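Protein (tenascin) (Gallus gallus, PDB 1QR4) is an extracellular matrix adhesion protein whose fifth and sixth fibronectin type III domains probably contribute to binding heparin and contactin. Local coordinates at residues S74-A77 with K83-P86. Sequence-based numbering, arbitrary orientation.
Sequences SLVA and KSKP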
ATOM      1  N   SER A  74     -13.606 -13.435  -2.674  1.00 34.19           N
ATOM      2  CA  SER A  74     -14.148 -14.786  -2.735  1.00 32.77           C
ATOM      3  C   SER A  74     -13.818 -15.489  -4.049  1.00 16.87           C
ATOM      4  O   SER A  74     -13.961 -14.942  -5.143  1.00 22.12           O
ATOM      5  CB  SER A  74     -15.661 -14.811  -2.472  1.00 37.39           C
ATOM      6  OG  SER A  74     -16.362 -13.978  -3.374  1.00 57.34           O
ATOM      7  N   LEU A  75     -13.364 -16.721  -3.908  1.00 25.47           N
ATOM      8  CA  LEU A  75     -12.991 -17.550  -5.033  1.00 24.47           C
ATOM      9  C   LEU A  75     -13.918 -18.751  -5.081  1.00 32.68           C
ATOM     10  O   LEU A  75     -14.307 -19.293  -4.046  1.00 29.62           O
ATOM     11  CB  LEU A  75     -11.555 -18.028  -4.856  1.00 18.03           C
ATOM     12  CG  LEU A  75     -10.976 -18.765  -6.043  1.00  7.22           C
ATOM     13  CD1 LEU A  75     -10.832 -17.818  -7.210  1.00 12.69           C
ATOM     14  CD2 LEU A  75      -9.659 -19.314  -5.642  1.00 29.19           C
ATOM     15  N   VAL A  76     -14.224 -19.190  -6.292  1.00 32.54           N
ATOM     16  CA  VAL A  76     -15.108 -20.316  -6.504  1.00 37.34           C
ATOM     17  C   VAL A  76     -14.704 -21.097  -7.751  1.00 33.61           C
ATOM     18  O   VAL A  76     -14.289 -20.513  -8.751  1.00 33.51           O
ATOM     19  CB  VAL A  76     -16.570 -19.832  -6.655  1.00 31.82           C
ATOM     20  CG1 VAL A  76     -16.660 -18.736  -7.690  1.00 32.37           C
ATOM     21  CG2 VAL A  76     -17.472 -20.977  -7.047  1.00 39.42           C
ATOM     22  N   ALA A  77     -14.807 -22.422  -7.675  1.00 35.07           N
ATOM     23  CA  ALA A  77     -14.490 -23.286  -8.803  1.00 25.33           C
ATOM     24  C   ALA A  77     -15.760 -23.546  -9.640  1.00 36.34           C
ATOM     25  O   ALA A  77     -16.757 -24.047  -9.128  1.00 59.42           O
ATOM     26  CB  ALA A  77     -13.875 -24.608  -8.301  1.00 19.76           C
ATOM     27  N   LYS A  83     -21.215 -23.629  -9.808  1.00 60.07           N
ATOM     28  CA  LYS A  83     -20.154 -22.915  -9.112  1.00 51.95           C
ATOM     29  C   LYS A  83     -20.069 -23.588  -7.750  1.00 39.25           C
ATOM     30  O   LYS A  83     -21.090 -23.834  -7.113  1.00 60.11           O
ATOM     31  CB  LYS A  83     -20.536 -21.435  -8.959  1.00 33.66           C
ATOM     32  CG  LYS A  83     -21.227 -20.869 -10.201  1.00 38.40           C
ATOM     33  CD  LYS A  83     -20.610 -19.573 -10.699  1.00 36.97           C
ATOM     34  CE  LYS A  83     -20.881 -18.422  -9.746  1.00 59.43           C
ATOM     35  NZ  LYS A  83     -20.237 -17.163 -10.226  1.00 48.15           N
ATOM     36  N   SER A  84     -18.866 -23.946  -7.322  1.00 40.41           N
ATOM     37  CA  SER A  84     -18.692 -24.589  -6.022  1.00 36.86           C
ATOM     38  C   SER A  84     -19.079 -23.646  -4.861  1.00 45.38           C
ATOM     39  O   SER A  84     -19.657 -22.564  -5.072  1.00 41.61           O
ATOM     40  CB  SER A  84     -17.239 -25.051  -5.867  1.00 43.78           C
ATOM     41  OG  SER A  84     -16.342 -23.949  -5.810  1.00 56.10           O
ATOM     42  N   LYS A  85     -18.814 -24.091  -3.634  1.00 39.55           N
ATOM     43  CA  LYS A  85     -19.093 -23.287  -2.452  1.00 27.04           C
ATOM     44  C   LYS A  85     -17.998 -22.228  -2.428  1.00 42.93           C
ATOM     45  O   LYS A  85     -16.826 -22.551  -2.630  1.00 64.64           O
ATOM     46  CB  LYS A  85     -18.978 -24.149  -1.210  1.00 24.83           C
ATOM     47  CG  LYS A  85     -19.166 -23.401   0.067  1.00 26.09           C
ATOM     48  CD  LYS A  85     -18.415 -24.084   1.186  1.00 40.82           C
ATOM     49  CE  LYS A  85     -18.435 -23.217   2.435  1.00 71.12           C
ATOM     50  NZ  LYS A  85     -18.000 -21.817   2.132  1.00 97.60           N
ATOM     51  N   PRO A  86     -18.354 -20.957  -2.174  1.00 50.58           N
ATOM     52  CA  PRO A  86     -17.380 -19.859  -2.136  1.00 43.08           C
ATOM     53  C   PRO A  86     -16.409 -19.930  -0.979  1.00 44.99           C
ATOM     54  O   PRO A  86     -16.799 -20.258   0.146  1.00 49.88           O
ATOM     55  CB  PRO A  86     -18.254 -18.616  -1.972  1.00 28.04           C
ATOM     56  CG  PRO A  86     -19.594 -19.047  -2.466  1.00 53.21           C
ATOM     57  CD  PRO A  86     -19.712 -20.445  -1.942  1.00 49.43           C
TER
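In the hairpin that joins strand 70-78 to edge strand 87-92 of a fibronectin type III domain, Ser84 grips Ala77 with both backbone and side chain. Ser84 N donates to Ala77 O at 2.8 Å, and Ser84 OG accepts a bond from Ala77 N at 2.9 Å (N-H...O angle 151°). A serine suits the place because its hydroxyl stands where a facing strand would offer a carbonyl, and its first torsion (chi1 66°) sets OG between its own N and carbonyl carbon, facing the strand. A valine in its place would probably leave Ala77 N without this acceptor, with only the backbone bond to Ala77 O joining the two residues. Regular antiparallel pairing takes over farther along, where Leu75 bonds to Thr87; before that, Leu75 O lies 3.7 Å from Pro86 CA, and the proline ring, lacking an N-H, adds no donor. Val76 CG2, anti to its backbone N, reaches over the returning end of the loop, beside Ser84 N, and lies 3.6 Å from Lys83 CB; a branched methyl here packs against the backbone of the returning chain. The small methyl of Ala77 lets the hydroxyl come close, with Ala77 CB 3.6 Å from Ser84 OG. Lys83, Ser84 and Lys85 belong to the putative heparin-binding site, and the exposed lysines, with nearby Arg38, would suit a polyanion. Lys85 NZ bends round to the next residue and donates to Pro86 O at 2.8 Å.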